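ABC transporter substrate-binding protein (Staphylococcus aureus subsp. aureus NCTC 8325, PDB 3UN6) probably serves as the zinc-binding, ligand-capturing component of an ABC-type import system, with its natural substrate still undetermined. Local coordinates at residues Lys54-Leu57 / Ser58-His62. Sequence-based numbering, arbitrary orientation. Where two conformers were deposited one is given.
Sequences KKLL and SQYNH
S58 N donates to the carbonyl oxygen of K54 at 3.2 Å (S58 N to K54 O), the last i to i+4 bond of the helix. In one of the two conformers of S58, OG also donates to K54 O, at 3.0 Å and from the opposite face of the carbonyl plane, so the double grip on this oxygen is conditional. In that conformer OG can fold back along the helix because it stands beside its own backbone N, anti to the carbonyl carbon (chi1 -56°). S58 N also makes a weak i to i+3 bond to K55 O, and the next two bonds keep that spacing: Q59 N meets L56 O at 2.9 Å, and Y60 N makes a long, weak bond to L57 O at 3.3 Å. This change from four- to three-residue spacing is characteristic of a helix C-terminus tightening into a 3-10-like turn before the chain leaves, here with Y60 in an extended backbone conformation. Outside the bonds, the Q59 side chain runs back over the turn and crosses L56 at about a right angle, with OE1 3.9 Å from L56 CD1. Y60 also turns back: L57 CD1 lies at its ring edge, in the ring plane and 3.8 Å from Y60 CD2, while L56 O sits over one face, toward the rim. The tyrosine hydroxyl is hydrogen-bonded to D243 of helix 234-250, against which L56 and L57 also pack. On the sheet side, L57 touches L67 of strand 66-71, and K54 NZ is hydrogen-bonded to L67 O, so this surface end of helix 48-58 packs on edge strand 66-71 and helix 234-250, with K55 reaching helix 254-264, away from the zinc site.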
loop_
_atom_site.group_PDB
_atom_site.type_symbol
_atom_site.label_atom_id
_atom_site.label_comp_id
_atom_site.label_asym_id
_atom_site.label_seq_id
_atom_site.Cartn_x
_atom_site.Cartn_y
_atom_site.Cartn_z
ATOM N N LYS A 54 3.973 -9.111 -14.192
ATOM C CA LYS A 54 3.239 -9.318 -15.425
ATOM C C LYS A 54 4.160 -9.157 -16.643
ATOM O O LYS A 54 4.155 -9.997 -17.542
ATOM C CB LYS A 54 2.088 -8.302 -15.488
ATOM C CG LYS A 54 1.190 -8.370 -16.702
ATOM C CD LYS A 54 0.441 -9.647 -16.759
ATOM C CE LYS A 54 -0.565 -9.598 -17.868
ATOM N NZ LYS A 54 -1.161 -10.927 -18.061
ATOM N N LYS A 55 4.988 -8.113 -16.654
ATOM C CA LYS A 55 5.881 -7.901 -17.777
ATOM C C LYS A 55 6.908 -9.036 -17.873
ATOM O O LYS A 55 7.199 -9.536 -18.955
ATOM C CB LYS A 55 6.595 -6.563 -17.684
ATOM C CG LYS A 55 7.467 -6.304 -18.904
ATOM C CD LYS A 55 8.303 -5.042 -18.794
ATOM C CE LYS A 55 9.162 -4.870 -20.069
ATOM N NZ LYS A 55 10.131 -3.752 -19.950
ATOM N N LEU A 56 7.457 -9.439 -16.736
ATOM C CA LEU A 56 8.426 -10.529 -16.711
ATOM C C LEU A 56 7.806 -11.852 -17.215
ATOM O O LEU A 56 8.412 -12.575 -18.016
ATOM C CB LEU A 56 8.982 -10.652 -15.293
ATOM C CG LEU A 56 9.994 -11.716 -14.894
ATOM C CD1 LEU A 56 11.151 -11.859 -15.883
ATOM C CD2 LEU A 56 10.501 -11.357 -13.494
ATOM N N LEU A 57 6.595 -12.152 -16.753
ATOM C CA LEU A 57 5.896 -13.378 -17.146
ATOM C C LEU A 57 5.677 -13.438 -18.664
ATOM O O LEU A 57 5.722 -14.517 -19.247
ATOM C CB LEU A 57 4.566 -13.505 -16.397
ATOM C CG LEU A 57 3.754 -14.795 -16.514
ATOM C CD1 LEU A 57 4.489 -16.022 -15.934
ATOM C CD2 LEU A 57 2.451 -14.599 -15.801
ATOM N N SER A 58 5.455 -12.289 -19.293
ATOM C CA SER A 58 5.255 -12.232 -20.743
ATOM C C SER A 58 6.522 -12.606 -21.522
ATOM O O SER A 58 6.444 -12.966 -22.687
ATOM C CB SER A 58 4.809 -10.835 -21.162
ATOM O OG SER A 58 3.647 -10.444 -20.457
ATOM N N GLN A 59 7.679 -12.521 -20.869
ATOM C CA GLN A 59 8.950 -12.843 -21.509
ATOM C C GLN A 59 9.287 -14.336 -21.560
ATOM O O GLN A 59 10.242 -14.701 -22.227
ATOM C CB GLN A 59 10.081 -12.041 -20.862
ATOM C CG GLN A 59 9.967 -10.548 -21.182
ATOM C CD GLN A 59 10.947 -9.682 -20.420
ATOM O OE1 GLN A 59 11.406 -10.042 -19.335
ATOM N NE2 GLN A 59 11.258 -8.518 -20.977
ATOM N N TYR A 60 8.524 -15.197 -20.883
ATOM C CA TYR A 60 8.765 -16.646 -20.967
ATOM C C TYR A 60 8.090 -17.204 -22.209
ATOM O O TYR A 60 6.995 -16.749 -22.584
ATOM C CB TYR A 60 8.208 -17.420 -19.761
ATOM C CG TYR A 60 8.775 -17.013 -18.422
ATOM C CD1 TYR A 60 10.138 -17.089 -18.172
ATOM C CD2 TYR A 60 7.937 -16.592 -17.386
ATOM C CE1 TYR A 60 10.660 -16.723 -16.944
ATOM C CE2 TYR A 60 8.448 -16.239 -16.156
ATOM C CZ TYR A 60 9.811 -16.299 -15.942
ATOM O OH TYR A 60 10.329 -15.936 -14.721
ATOM N N ASN A 61 8.740 -18.189 -22.840
ATOM C CA ASN A 61 8.157 -18.881 -23.990
ATOM C C ASN A 61 6.865 -19.570 -23.538
ATOM O O ASN A 61 5.828 -19.494 -24.209
ATOM C CB ASN A 61 9.107 -19.949 -24.552
ATOM C CG ASN A 61 10.257 -19.367 -25.364
ATOM O OD1 ASN A 61 10.629 -18.206 -25.211
ATOM N ND2 ASN A 61 10.826 -20.190 -26.239
ATOM N N HIS A 62 6.948 -20.252 -22.399
ATOM C CA HIS A 62 5.799 -20.942 -21.829
ATOM C C HIS A 62 5.713 -20.675 -20.335
ATOM O O HIS A 62 6.300 -21.400 -19.535
ATOM C CB HIS A 62 5.857 -22.447 -22.112
ATOM C CG HIS A 62 5.517 -22.806 -23.526
ATOM N ND1 HIS A 62 4.220 -23.024 -23.944
ATOM C CD2 HIS A 62 6.300 -22.983 -24.618
ATOM C CE1 HIS A 62 4.219 -23.321 -25.231
ATOM N NE2 HIS A 62 5.468 -23.299 -25.664
#